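Thiol:disulfide interchange protein DsbA (Neisseria meningitidis MC58, PDB 3HZ8) probably introduces disulfide bonds into proteins of the periplasm as a thiol-disulfide oxidoreductase of the thioredoxin family. Local coordinates at residues F32-P37 with H94-M99; E43-K48 with D170-M175; E69-A74 with A138-M143; A77-M82 with K125-A130; V111-L116 with A130-E135. The protein carries 1 engineered substitution. All blocks are in the same frame, centred on the assembly; numbering follows the deposited sequence.

Interaction 1: F32-P37 with H94-M99; sequences FGYFCP and HIFDAM
The phenol ring of Tyr34 is wedged between Ile95 and Phe32. Ile95 CG2 presses on one face, 3.4 Å from the ring centroid in a CH-pi contact, and Phe32 CE1 lies over the centre of the opposite face. The CD1 edge of Tyr34 in turn points at the face of Phe96, a T-shaped pair with planes at 67°. Gly33 O meets the edge of the Phe96 ring, 3.3 Å from CE1, while Tyr34 O rests 3.4 Å from Met99 CB. Tyr34 CG stands beside the backbone N (chi1 -76°), which sets the ring between Phe32 and Ile95, with its OH hydrogen-bonded to Asn92. A type I turn, with Cys36 N bonded to Gly33 O, shapes the loop, and Phe96 also packs on Cys39 and Ala40. Helix 88-101 thus backs the loop leading to Cys36, N-cap of the next helix and half of the Cys36-Cys39 disulfide, the probable redox-active pair of a thioredoxin-type CxxC motif.

Interaction 2: E43-K48 with D170-M175; sequences EPVLSK and DWESGM
The Glu172 carboxylate lays one face over Val45, whose CG1 lies 4.1 Å from Glu172 CD and whose CG2 comes to 3.9 Å from Glu172 OE2. The indole of Trp171 turns away from this pair: its CB touches Val45 CG1 at 4.1 Å, but the ring runs back toward the start of helix 37-50, packing on His38, His41 and Leu42 and meeting Phe168 edge-to-face. Val45 CG1, anti to the backbone N (chi1 174°), reaches Met175 CG at 3.6 Å, the closest approach between the two segments. The Met175 chain, bent at both chi2 and chi3, then folds its sulfur against Leu46, with SD 3.9 Å from Leu46 CA; the two side chains cross at about a right angle. The two helix segments run nearly parallel, with axes 9.7 Å apart and an angle of -20°. This is the thioredoxin-fold pairing of the helix that starts at the CxxC motif with the C-terminal helix, both on one side of the central sheet. Asp170 N-caps the second helix: its OD1 takes Ser173 N nearly head-on at 2.9 Å and Ser173 OG at 2.7 Å from above the carboxylate plane, so two donors hold one oxygen.

Interaction 3: E69-A74 with A138-M143; sequences EMLTLA and ARADKM
With its CG anti to the backbone N (chi1 -166°), Leu71 in one of its two modelled conformers swings its branched end across to Ala140, while Met143, extended beyond CG, carries its sulfur straight to Ala74. These two reaches join helix 71-83, the first helix of the helical domain inserted into the thioredoxin fold of DsbA, to helix 134-149, the last helix before the chain returns to the sheet. At the centre the backbones come close, the CA atoms of Ala74 and Ala140 lying 5.0 Å apart, because only methyl groups stand between them: Ala74 CB meets Ala140 CB at 4.0 Å, and the Ala140 methyl also rests against the carbonyl carbon of Ala74. On one flank, Leu71 CD1 sits 3.8 Å from Ala140 CB and 3.6 Å from Ala140 O, a touch that may not hold in the other conformer. On the other flank Met143 also packs on Glu62 and His63 of edge strand 57-63, so its side chain bridges the helical domain and the sheet. Arg139, next to Ala140 in the chain, packs on Ala78 and Met82 farther along helix 71-83 and forms a salt bridge with Glu135 of its own helix. Met143 SD meets the Ala74 methyl and carbonyl together, 3.7 Å from Ala74 CB and 3.7 Å from Ala74 O, with Met143 CE lying beside that same oxygen.

Interaction 4: A77-M82 with K125-A130; sequences AAAVDM and KKVLAA
Within the inserted helical domain, Ala79 of helix 71-83 and Ala130 of helix 124-132 mark the crossing of two helices, their CA atoms 4.8 Å apart. The segment axes approach to 8.1 Å at an angle of 123°, a close and steep crossing. The alanines pack reciprocally on each other's helix. Ala79 CB settles 3.5 Å from Val127 O, and Ala130 CB comes to 3.7 Å from Ala79 O; the two methyls themselves are 3.9 Å apart. Val127 CG1, set anti to the backbone N (chi1 175°), packs on one flank: it lies 3.7 Å from Ala79 CB and more loosely against Val80 CG2, whose side chain turns to Ile95 and Tyr34 on its far side. On the other flank Met82 bends back at its thioether (chi3 55°), and Met82 CE lies 3.7 Å from Ala130 CB, a contact that is less certain because two conformers are modelled. Met82 is packed as well by Ser136 and Arg139 of helix 134-149, so three helices meet around it. Since every side-chain group that meets here is a hydrocarbon or a thioether, the crossing rests on close fit and burial, and the small methyls are what allow the backbones so near.

Interaction 5: V111-L116 with A130-E135; sequences VLKKWL and AYESPE
Segment 111-116 of helix 109-118 faces the last turn of helix 124-132 at some distance, Lys113 and Tyr131 having the nearest CA atoms at 8.5 Å. Side chains span that gap, chiefly the phenol of Tyr131: with chi1 at 178° the ring is held clear of its own backbone N and extends toward Leu112. Leu112 CD2 touches the ring obliquely, 3.6 Å from Tyr131 CE1, while one turn later Leu116 CD1 brushes Tyr131 CB at 4.4 Å. Lys113 CG approaches the ring obliquely from near Tyr131 CE2, at a loose 4.5 Å. Lys113 NZ stops 5.5 Å from Glu132 OE2, too far for a salt bridge, so at most a weak attraction would be expected. Arg75 of helix 71-83 makes a cation-pi contact with the Tyr131 ring, tying a third helix into the contact. Just after this, Ser133 OG (2.6 Å) and N (3.1 Å) both bond to Ala130 O; Ser136 OG adds a bond to that same carbonyl. This packing of one tyrosine between helices, beside the short link from helix 124-132 to helix 134-149, lies in the all-helical domain that DsbA proteins carry as an insertion in the thioredoxin fold.

Overall arrangement
From strand 26-32 the chain enters the active-site loop, and interaction 1 closes the first loop, onto helix 88-101. Interaction 2 starts on helix 37-50 and closes last, at helix 171-191; it crosses interaction 1 and encloses interactions 3, 4 and 5. Helix 71-83 then opens both 3 and 4: interaction 3, ending on helix 134-149, contains 4 and 5, and each of 3 and 4 crosses 1. Interaction 5 follows 1 in series, crosses 4 and shares Ala130 with it, their centres about 7 Å apart. Interactions 4 and 5 lie within the helical domain, 3 joins its first helix to helix 134-149, 2 pairs neighbouring helices of the thioredoxin fold, and 1 joins the two domains.

Interaction 1: F32-P37 with H94-M99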
# COMPACT_ATOMS: atom_id res chain seq x y z
N PHE A 32 1.81 1.49 -4.31
CA PHE A 32 3.25 1.26 -4.34
C PHE A 32 3.57 0.25 -5.43
O PHE A 32 2.66 -0.32 -6.06
CB PHE A 32 3.76 0.72 -2.98
CG PHE A 32 3.34 -0.72 -2.71
CD1 PHE A 32 4.26 -1.76 -2.89
CD2 PHE A 32 2.04 -1.03 -2.34
CE1 PHE A 32 3.88 -3.09 -2.69
CE2 PHE A 32 1.64 -2.36 -2.14
CZ PHE A 32 2.56 -3.39 -2.31
N GLY A 33 4.85 0.02 -5.66
CA GLY A 33 5.30 -1.13 -6.46
C GLY A 33 6.50 -1.73 -5.76
O GLY A 33 7.29 -1.01 -5.15
N TYR A 34 6.65 -3.05 -5.84
CA TYR A 34 7.81 -3.70 -5.21
C TYR A 34 9.15 -3.39 -5.92
O TYR A 34 10.23 -3.58 -5.35
CB TYR A 34 7.61 -5.22 -5.13
CG TYR A 34 6.66 -5.67 -4.05
CD1 TYR A 34 6.87 -5.33 -2.71
CD2 TYR A 34 5.58 -6.49 -4.36
CE1 TYR A 34 6.02 -5.80 -1.70
CE2 TYR A 34 4.72 -6.95 -3.35
CZ TYR A 34 4.94 -6.59 -2.02
OH TYR A 34 4.08 -7.07 -1.03
N PHE A 35 9.08 -2.89 -7.16
CA PHE A 35 10.28 -2.53 -7.95
C PHE A 35 10.79 -1.14 -7.62
O PHE A 35 11.77 -0.68 -8.20
CB PHE A 35 9.91 -2.51 -9.43
CG PHE A 35 8.63 -1.75 -9.70
CD1 PHE A 35 8.60 -0.36 -9.59
CD2 PHE A 35 7.44 -2.43 -10.00
CE1 PHE A 35 7.42 0.36 -9.78
CE2 PHE A 35 6.26 -1.72 -10.18
CZ PHE A 35 6.25 -0.32 -10.08
N CYS A 36 10.07 -0.43 -6.74
CA CYS A 36 10.19 1.02 -6.59
C CYS A 36 11.14 1.42 -5.43
O CYS A 36 10.80 1.22 -4.26
CB CYS A 36 8.75 1.57 -6.41
SG CYS A 36 8.51 3.20 -5.69
N PRO A 37 12.33 1.98 -5.76
CA PRO A 37 13.23 2.34 -4.67
C PRO A 37 12.68 3.32 -3.64
O PRO A 37 12.92 3.13 -2.44
CB PRO A 37 14.45 2.92 -5.39
CG PRO A 37 14.43 2.24 -6.73
CD PRO A 37 12.96 2.22 -7.07
N HIS A 94 11.40 -8.20 3.07
CA HIS A 94 12.03 -9.27 2.28
C HIS A 94 11.84 -9.05 0.77
O HIS A 94 12.77 -9.20 -0.01
CB HIS A 94 11.50 -10.65 2.71
CG HIS A 94 12.29 -11.29 3.80
ND1 HIS A 94 12.60 -12.64 3.81
CD2 HIS A 94 12.86 -10.77 4.91
CE1 HIS A 94 13.32 -12.91 4.89
NE2 HIS A 94 13.49 -11.79 5.57
N ILE A 95 10.64 -8.67 0.37
CA ILE A 95 10.34 -8.52 -1.06
C ILE A 95 11.00 -7.30 -1.68
O ILE A 95 11.55 -7.37 -2.78
CB ILE A 95 8.82 -8.51 -1.31
CG1 ILE A 95 8.22 -9.86 -0.90
CG2 ILE A 95 8.50 -8.25 -2.79
CD1 ILE A 95 6.75 -9.82 -0.60
N PHE A 96 10.94 -6.17 -0.99
CA PHE A 96 11.65 -4.99 -1.47
C PHE A 96 13.14 -5.26 -1.61
O PHE A 96 13.73 -4.84 -2.59
CB PHE A 96 11.44 -3.77 -0.56
CG PHE A 96 10.17 -3.02 -0.83
CD1 PHE A 96 9.91 -2.45 -2.08
CD2 PHE A 96 9.24 -2.86 0.18
CE1 PHE A 96 8.74 -1.73 -2.28
CE2 PHE A 96 8.06 -2.16 -0.04
CZ PHE A 96 7.82 -1.60 -1.27
N ASP A 97 13.73 -5.96 -0.64
CA ASP A 97 15.17 -6.29 -0.72
C ASP A 97 15.44 -7.16 -1.96
O ASP A 97 16.29 -6.82 -2.78
CB ASP A 97 15.70 -6.98 0.54
CG ASP A 97 17.20 -7.17 0.48
OD1 ASP A 97 17.65 -8.29 0.15
OD2 ASP A 97 17.93 -6.19 0.71
N ALA A 98 14.68 -8.24 -2.10
CA ALA A 98 14.82 -9.14 -3.25
C ALA A 98 14.73 -8.42 -4.60
O ALA A 98 15.55 -8.66 -5.49
CB ALA A 98 13.79 -10.23 -3.18
N MET A 99 13.75 -7.53 -4.76
CA MET A 99 13.54 -6.80 -6.01
C MET A 99 14.51 -5.65 -6.20
O MET A 99 15.18 -5.55 -7.21
CB MET A 99 12.10 -6.27 -6.08
CG MET A 99 11.04 -7.32 -6.30
SD MET A 99 10.85 -7.81 -8.03
CE MET A 99 10.17 -6.32 -8.74

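Interaction 2: E43-K48 with D170-M175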
# COMPACT_ATOMS: atom_id res chain seq x y z
N GLU A 43 8.77 2.53 3.08
CA GLU A 43 8.23 1.37 3.78
C GLU A 43 8.49 1.35 5.29
O GLU A 43 7.53 1.30 6.06
CB GLU A 43 8.72 0.07 3.11
CG GLU A 43 8.25 -1.20 3.82
CD GLU A 43 6.74 -1.40 3.78
OE1 GLU A 43 6.06 -0.78 2.93
OE2 GLU A 43 6.24 -2.21 4.60
N PRO A 44 9.77 1.39 5.73
CA PRO A 44 10.00 1.34 7.18
C PRO A 44 9.41 2.51 7.97
O PRO A 44 9.01 2.34 9.13
CB PRO A 44 11.53 1.33 7.29
CG PRO A 44 12.02 1.94 6.03
CD PRO A 44 11.05 1.46 4.99
N VAL A 45 9.33 3.69 7.35
CA VAL A 45 8.77 4.87 8.00
C VAL A 45 7.26 4.71 8.19
O VAL A 45 6.71 4.96 9.28
CB VAL A 45 9.09 6.16 7.19
CG1 VAL A 45 8.39 7.37 7.78
CG2 VAL A 45 10.61 6.41 7.12
N LEU A 46 6.60 4.29 7.11
CA LEU A 46 5.15 4.18 7.10
C LEU A 46 4.70 3.01 7.97
O LEU A 46 3.73 3.13 8.71
CB LEU A 46 4.62 4.04 5.67
CG LEU A 46 3.10 3.91 5.50
CD1 LEU A 46 2.31 5.06 6.12
CD2 LEU A 46 2.74 3.72 4.03
N SER A 47 5.38 1.88 7.85
CA SER A 47 5.00 0.73 8.66
C SER A 47 5.19 0.99 10.16
O SER A 47 4.36 0.58 10.98
CB SER A 47 5.74 -0.53 8.20
OG SER A 47 7.11 -0.44 8.45
N LYS A 48 6.28 1.68 10.52
CA LYS A 48 6.47 2.07 11.92
C LYS A 48 5.36 3.01 12.37
O LYS A 48 4.79 2.83 13.44
CB LYS A 48 7.81 2.73 12.15
CG LYS A 48 7.95 3.24 13.57
CD LYS A 48 9.34 3.69 13.85
CE LYS A 48 9.48 4.03 15.32
NZ LYS A 48 10.91 4.27 15.61
N ASP A 170 9.39 15.09 2.61
CA ASP A 170 10.18 13.87 2.86
C ASP A 170 9.26 12.86 3.57
O ASP A 170 8.11 13.19 3.89
CB ASP A 170 11.50 14.16 3.62
CG ASP A 170 11.30 14.70 5.03
OD1 ASP A 170 10.20 14.61 5.62
OD2 ASP A 170 12.31 15.20 5.59
N TRP A 171 9.73 11.64 3.82
CA TRP A 171 8.81 10.63 4.35
C TRP A 171 8.38 10.94 5.79
O TRP A 171 7.21 10.80 6.15
CB TRP A 171 9.39 9.21 4.24
CG TRP A 171 9.96 8.89 2.90
CD1 TRP A 171 11.22 8.42 2.65
CD2 TRP A 171 9.31 9.00 1.62
NE1 TRP A 171 11.40 8.25 1.29
CE2 TRP A 171 10.24 8.60 0.64
CE3 TRP A 171 8.03 9.43 1.21
CZ2 TRP A 171 9.93 8.60 -0.73
CZ3 TRP A 171 7.73 9.44 -0.14
CH2 TRP A 171 8.68 9.02 -1.09
N GLU A 172 9.34 11.38 6.60
CA GLU A 172 9.05 11.63 8.00
C GLU A 172 8.01 12.73 8.22
O GLU A 172 7.04 12.52 8.95
CB GLU A 172 10.34 11.93 8.78
CG GLU A 172 11.22 10.70 8.97
CD GLU A 172 10.73 9.80 10.09
OE1 GLU A 172 9.80 10.20 10.83
OE2 GLU A 172 11.27 8.70 10.24
N SER A 173 8.19 13.88 7.57
CA SER A 173 7.21 14.95 7.69
C SER A 173 5.85 14.55 7.14
O SER A 173 4.81 15.01 7.62
CB SER A 173 7.69 16.25 7.03
OG SER A 173 7.90 16.09 5.64
N GLY A 174 5.86 13.67 6.14
CA GLY A 174 4.60 13.18 5.58
C GLY A 174 3.76 12.42 6.59
O GLY A 174 2.52 12.40 6.49
N MET A 175 4.41 11.80 7.58
CA MET A 175 3.66 11.09 8.62
C MET A 175 2.82 12.05 9.46
O MET A 175 1.69 11.73 9.83
CB MET A 175 4.59 10.26 9.52
CG MET A 175 5.40 9.19 8.79
SD MET A 175 4.43 7.98 7.84
CE MET A 175 4.61 8.63 6.17

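Interaction 3: E69-A74 with A138-M143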
# COMPACT_ATOMS: atom_id res chain seq x y z
N GLU A 69 2.59 -7.44 -17.51
CA GLU A 69 3.63 -8.19 -16.81
C GLU A 69 3.65 -7.88 -15.32
O GLU A 69 4.22 -8.63 -14.53
CB GLU A 69 5.00 -7.88 -17.41
CG GLU A 69 5.19 -8.41 -18.83
CD GLU A 69 4.72 -7.44 -19.91
OE1 GLU A 69 4.13 -6.38 -19.59
OE2 GLU A 69 4.95 -7.74 -21.10
N MET A 70 3.03 -6.77 -14.94
CA MET A 70 3.05 -6.30 -13.55
C MET A 70 1.96 -6.93 -12.68
O MET A 70 2.02 -6.84 -11.46
CB MET A 70 2.97 -4.76 -13.53
CG MET A 70 3.35 -4.10 -12.20
SD MET A 70 3.38 -2.29 -12.27
CE MET A 70 4.80 -1.99 -13.36
N LEU A 71 0.99 -7.59 -13.32
CA LEU A 71 -0.08 -8.26 -12.60
C LEU A 71 0.45 -9.30 -11.61
O LEU A 71 -0.11 -9.47 -10.55
CB LEU A 71 -1.12 -8.87 -13.56
CG LEU A 71 -2.45 -9.31 -12.94
CD1 LEU A 71 -3.19 -8.15 -12.32
CD2 LEU A 71 -3.32 -10.00 -13.99
N THR A 72 1.53 -9.99 -11.98
CA THR A 72 2.14 -10.99 -11.09
C THR A 72 2.61 -10.37 -9.77
O THR A 72 2.45 -10.96 -8.69
CB THR A 72 3.30 -11.72 -11.80
OG1 THR A 72 2.78 -12.46 -12.92
CG2 THR A 72 4.03 -12.69 -10.84
N LEU A 73 3.16 -9.16 -9.85
CA LEU A 73 3.60 -8.46 -8.65
C LEU A 73 2.41 -8.03 -7.80
O LEU A 73 2.49 -8.06 -6.58
CB LEU A 73 4.46 -7.25 -9.00
CG LEU A 73 5.82 -7.53 -9.66
CD1 LEU A 73 6.53 -6.23 -10.06
CD2 LEU A 73 6.71 -8.43 -8.77
N ALA A 74 1.33 -7.60 -8.44
CA ALA A 74 0.10 -7.30 -7.71
C ALA A 74 -0.48 -8.56 -7.03
O ALA A 74 -0.95 -8.48 -5.89
CB ALA A 74 -0.92 -6.63 -8.63
N ALA A 138 -8.19 -12.21 -7.77
CA ALA A 138 -9.22 -11.19 -7.70
C ALA A 138 -8.76 -9.94 -6.94
O ALA A 138 -9.20 -8.83 -7.27
CB ALA A 138 -10.50 -11.75 -7.13
N ARG A 139 -7.92 -10.10 -5.91
CA ARG A 139 -7.26 -8.94 -5.28
C ARG A 139 -6.39 -8.18 -6.32
O ARG A 139 -6.39 -6.94 -6.35
CB ARG A 139 -6.46 -9.33 -4.03
CG ARG A 139 -7.25 -9.51 -2.68
CD ARG A 139 -6.29 -10.11 -1.64
NE ARG A 139 -6.85 -10.50 -0.34
CZ ARG A 139 -6.69 -9.81 0.79
NH1 ARG A 139 -6.06 -8.65 0.76
NH2 ARG A 139 -7.18 -10.28 1.94
N ALA A 140 -5.67 -8.90 -7.19
CA ALA A 140 -4.78 -8.29 -8.20
C ALA A 140 -5.53 -7.56 -9.32
O ALA A 140 -5.12 -6.48 -9.77
CB ALA A 140 -3.83 -9.34 -8.79
N ASP A 141 -6.62 -8.17 -9.80
CA ASP A 141 -7.51 -7.57 -10.79
C ASP A 141 -8.06 -6.23 -10.30
O ASP A 141 -8.19 -5.26 -11.06
CB ASP A 141 -8.67 -8.52 -11.05
CG ASP A 141 -8.24 -9.79 -11.73
OD1 ASP A 141 -7.07 -9.88 -12.15
OD2 ASP A 141 -9.07 -10.71 -11.85
N LYS A 142 -8.42 -6.21 -9.02
CA LYS A 142 -8.93 -4.99 -8.38
C LYS A 142 -7.83 -3.92 -8.33
O LYS A 142 -8.11 -2.74 -8.54
CB LYS A 142 -9.48 -5.31 -6.98
CG LYS A 142 -9.99 -4.11 -6.17
CD LYS A 142 -11.23 -3.47 -6.76
CE LYS A 142 -11.75 -2.33 -5.87
NZ LYS A 142 -12.86 -1.62 -6.55
N MET A 143 -6.59 -4.32 -8.05
CA MET A 143 -5.48 -3.35 -8.06
C MET A 143 -5.31 -2.70 -9.43
O MET A 143 -5.08 -1.49 -9.54
CB MET A 143 -4.19 -4.02 -7.60
CG MET A 143 -4.24 -4.49 -6.15
SD MET A 143 -2.71 -5.29 -5.66
CE MET A 143 -3.19 -6.04 -4.08

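Interaction 4: A77-M82 with K125-A130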
# COMPACT_ATOMS: atom_id res chain seq x y z
N ALA A 77 1.51 -9.02 -3.96
CA ALA A 77 1.07 -8.08 -2.92
C ALA A 77 -0.21 -8.59 -2.26
O ALA A 77 -0.35 -8.56 -1.02
CB ALA A 77 0.86 -6.69 -3.51
N ALA A 78 -1.14 -9.07 -3.09
CA ALA A 78 -2.39 -9.65 -2.60
C ALA A 78 -2.09 -10.82 -1.67
O ALA A 78 -2.62 -10.88 -0.56
CB ALA A 78 -3.23 -10.11 -3.78
N ALA A 79 -1.20 -11.71 -2.09
CA ALA A 79 -0.87 -12.89 -1.29
C ALA A 79 -0.25 -12.54 0.07
O ALA A 79 -0.53 -13.20 1.08
CB ALA A 79 0.08 -13.79 -2.08
N VAL A 80 0.61 -11.52 0.09
CA VAL A 80 1.24 -11.05 1.33
C VAL A 80 0.16 -10.52 2.26
O VAL A 80 0.15 -10.81 3.46
CB VAL A 80 2.29 -9.95 1.05
CG1 VAL A 80 2.70 -9.20 2.35
CG2 VAL A 80 3.50 -10.55 0.36
N ASP A 81 -0.76 -9.73 1.71
CA ASP A 81 -1.86 -9.19 2.50
C ASP A 81 -2.67 -10.31 3.15
O ASP A 81 -3.01 -10.23 4.33
CB ASP A 81 -2.75 -8.30 1.64
CG ASP A 81 -3.02 -6.97 2.27
OD1 ASP A 81 -2.62 -6.76 3.44
OD2 ASP A 81 -3.62 -6.12 1.57
N MET A 82 -2.93 -11.37 2.36
CA MET A 82 -3.72 -12.52 2.79
C MET A 82 -3.00 -13.36 3.85
O MET A 82 -3.36 -13.37 5.03
CB MET A 82 -4.03 -13.42 1.57
CG MET A 82 -4.93 -12.79 0.51
SD MET A 82 -5.04 -13.66 -1.07
CE MET A 82 -5.54 -15.29 -0.49
N LYS A 125 5.59 -20.39 2.65
CA LYS A 125 4.67 -21.42 2.15
C LYS A 125 3.20 -20.99 2.19
O LYS A 125 2.44 -21.30 1.27
CB LYS A 125 4.86 -22.76 2.88
CG LYS A 125 6.26 -23.36 2.69
CD LYS A 125 6.42 -24.74 3.34
CE LYS A 125 6.28 -24.71 4.86
NZ LYS A 125 7.46 -24.07 5.52
N LYS A 126 2.81 -20.26 3.25
CA LYS A 126 1.43 -19.75 3.34
C LYS A 126 1.16 -18.66 2.31
O LYS A 126 0.07 -18.63 1.72
CB LYS A 126 1.08 -19.26 4.75
CG LYS A 126 0.80 -20.39 5.77
CD LYS A 126 -0.33 -21.32 5.33
CE LYS A 126 -0.87 -22.17 6.50
NZ LYS A 126 0.18 -22.97 7.21
N VAL A 127 2.14 -17.80 2.07
CA VAL A 127 2.03 -16.77 1.04
C VAL A 127 1.97 -17.42 -0.36
O VAL A 127 1.18 -17.02 -1.21
CB VAL A 127 3.14 -15.71 1.15
CG1 VAL A 127 3.07 -14.72 -0.02
CG2 VAL A 127 3.00 -14.95 2.48
N LEU A 128 2.78 -18.46 -0.57
CA LEU A 128 2.66 -19.25 -1.80
C LEU A 128 1.24 -19.82 -2.00
O LEU A 128 0.67 -19.70 -3.08
CB LEU A 128 3.71 -20.37 -1.82
CG LEU A 128 3.66 -21.27 -3.06
CD1 LEU A 128 3.73 -20.48 -4.38
CD2 LEU A 128 4.74 -22.36 -2.99
N ALA A 129 0.68 -20.41 -0.95
CA ALA A 129 -0.70 -20.92 -1.01
C ALA A 129 -1.70 -19.82 -1.35
O ALA A 129 -2.61 -20.03 -2.14
CB ALA A 129 -1.08 -21.62 0.29
N ALA A 130 -1.51 -18.66 -0.74
CA ALA A 130 -2.35 -17.50 -1.03
C ALA A 130 -2.20 -17.07 -2.49
O ALA A 130 -3.20 -16.73 -3.13
CB ALA A 130 -2.03 -16.34 -0.09

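Interaction 5: V111-L116 with A130-E135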
# COMPACT_ATOMS: atom_id res chain seq x y z
N VAL A 111 10.01 -18.00 -11.04
CA VAL A 111 10.99 -17.46 -10.08
C VAL A 111 10.33 -17.15 -8.73
O VAL A 111 10.86 -17.51 -7.67
CB VAL A 111 11.68 -16.19 -10.65
CG1 VAL A 111 12.59 -15.55 -9.61
CG2 VAL A 111 12.48 -16.55 -11.89
N LEU A 112 9.16 -16.52 -8.77
CA LEU A 112 8.45 -16.13 -7.56
C LEU A 112 8.05 -17.33 -6.71
O LEU A 112 8.22 -17.32 -5.49
CB LEU A 112 7.21 -15.31 -7.92
CG LEU A 112 6.31 -14.95 -6.73
CD1 LEU A 112 7.10 -14.13 -5.73
CD2 LEU A 112 5.10 -14.19 -7.20
N LYS A 113 7.51 -18.37 -7.34
CA LYS A 113 7.02 -19.52 -6.57
C LYS A 113 8.14 -20.26 -5.84
O LYS A 113 7.98 -20.65 -4.68
CB LYS A 113 6.19 -20.48 -7.44
CG LYS A 113 4.87 -19.84 -7.91
CD LYS A 113 4.01 -20.79 -8.75
CE LYS A 113 4.64 -21.03 -10.12
NZ LYS A 113 3.64 -21.42 -11.17
N LYS A 114 9.28 -20.44 -6.51
CA LYS A 114 10.46 -21.04 -5.88
C LYS A 114 10.94 -20.18 -4.71
O LYS A 114 11.20 -20.69 -3.62
CB LYS A 114 11.58 -21.26 -6.90
CG LYS A 114 12.91 -21.75 -6.32
CD LYS A 114 14.06 -21.60 -7.32
CE LYS A 114 15.39 -22.08 -6.76
NZ LYS A 114 15.93 -21.17 -5.71
N TRP A 115 11.05 -18.87 -4.95
CA TRP A 115 11.47 -17.92 -3.92
C TRP A 115 10.55 -17.96 -2.70
O TRP A 115 11.01 -18.04 -1.54
CB TRP A 115 11.56 -16.51 -4.52
CG TRP A 115 12.12 -15.48 -3.58
CD1 TRP A 115 13.44 -15.20 -3.37
CD2 TRP A 115 11.38 -14.59 -2.74
NE1 TRP A 115 13.57 -14.20 -2.43
CE2 TRP A 115 12.32 -13.81 -2.03
CE3 TRP A 115 10.02 -14.38 -2.51
CZ2 TRP A 115 11.93 -12.82 -1.12
CZ3 TRP A 115 9.63 -13.40 -1.59
CH2 TRP A 115 10.58 -12.64 -0.90
N LEU A 116 9.24 -17.93 -2.94
CA LEU A 116 8.28 -17.95 -1.84
C LEU A 116 8.43 -19.22 -1.00
O LEU A 116 8.41 -19.17 0.23
CB LEU A 116 6.85 -17.82 -2.34
CG LEU A 116 6.38 -16.42 -2.73
CD1 LEU A 116 4.96 -16.51 -3.29
CD2 LEU A 116 6.43 -15.48 -1.51
N ALA A 130 -1.51 -18.66 -0.74
CA ALA A 130 -2.35 -17.50 -1.03
C ALA A 130 -2.20 -17.07 -2.49
O ALA A 130 -3.20 -16.73 -3.13
CB ALA A 130 -2.03 -16.34 -0.09
N TYR A 131 -0.97 -17.07 -3.00
CA TYR A 131 -0.71 -16.73 -4.40
C TYR A 131 -1.47 -17.67 -5.33
O TYR A 131 -2.03 -17.25 -6.34
CB TYR A 131 0.80 -16.77 -4.72
CG TYR A 131 1.10 -16.46 -6.18
CD1 TYR A 131 1.39 -15.15 -6.60
CD2 TYR A 131 1.07 -17.46 -7.16
CE1 TYR A 131 1.65 -14.87 -7.93
CE2 TYR A 131 1.33 -17.18 -8.49
CZ TYR A 131 1.62 -15.88 -8.87
OH TYR A 131 1.87 -15.61 -10.19
N GLU A 132 -1.53 -18.95 -4.96
CA GLU A 132 -2.16 -19.94 -5.82
C GLU A 132 -3.69 -19.98 -5.68
O GLU A 132 -4.36 -20.68 -6.43
CB GLU A 132 -1.53 -21.31 -5.59
CG GLU A 132 -0.06 -21.33 -5.99
CD GLU A 132 0.34 -22.55 -6.81
OE1 GLU A 132 1.38 -23.16 -6.47
OE2 GLU A 132 -0.38 -22.90 -7.77
N SER A 133 -4.22 -19.20 -4.73
CA SER A 133 -5.66 -19.18 -4.48
C SER A 133 -6.39 -18.19 -5.40
O SER A 133 -5.82 -17.18 -5.82
CB SER A 133 -5.94 -18.83 -3.02
OG SER A 133 -5.68 -17.45 -2.78
N PRO A 134 -7.69 -18.45 -5.68
CA PRO A 134 -8.43 -17.50 -6.50
C PRO A 134 -8.57 -16.10 -5.87
O PRO A 134 -8.68 -15.15 -6.63
CB PRO A 134 -9.82 -18.15 -6.63
CG PRO A 134 -9.59 -19.59 -6.32
CD PRO A 134 -8.52 -19.61 -5.29
N GLU A 135 -8.56 -16.00 -4.53
CA GLU A 135 -8.63 -14.70 -3.81
C GLU A 135 -7.55 -13.74 -4.34
O GLU A 135 -7.86 -12.60 -4.70
CB GLU A 135 -8.56 -14.87 -2.27
CG GLU A 135 -8.78 -13.56 -1.44
CD GLU A 135 -8.61 -13.70 0.11
OE1 GLU A 135 -8.89 -14.77 0.67
OE2 GLU A 135 -8.21 -12.71 0.77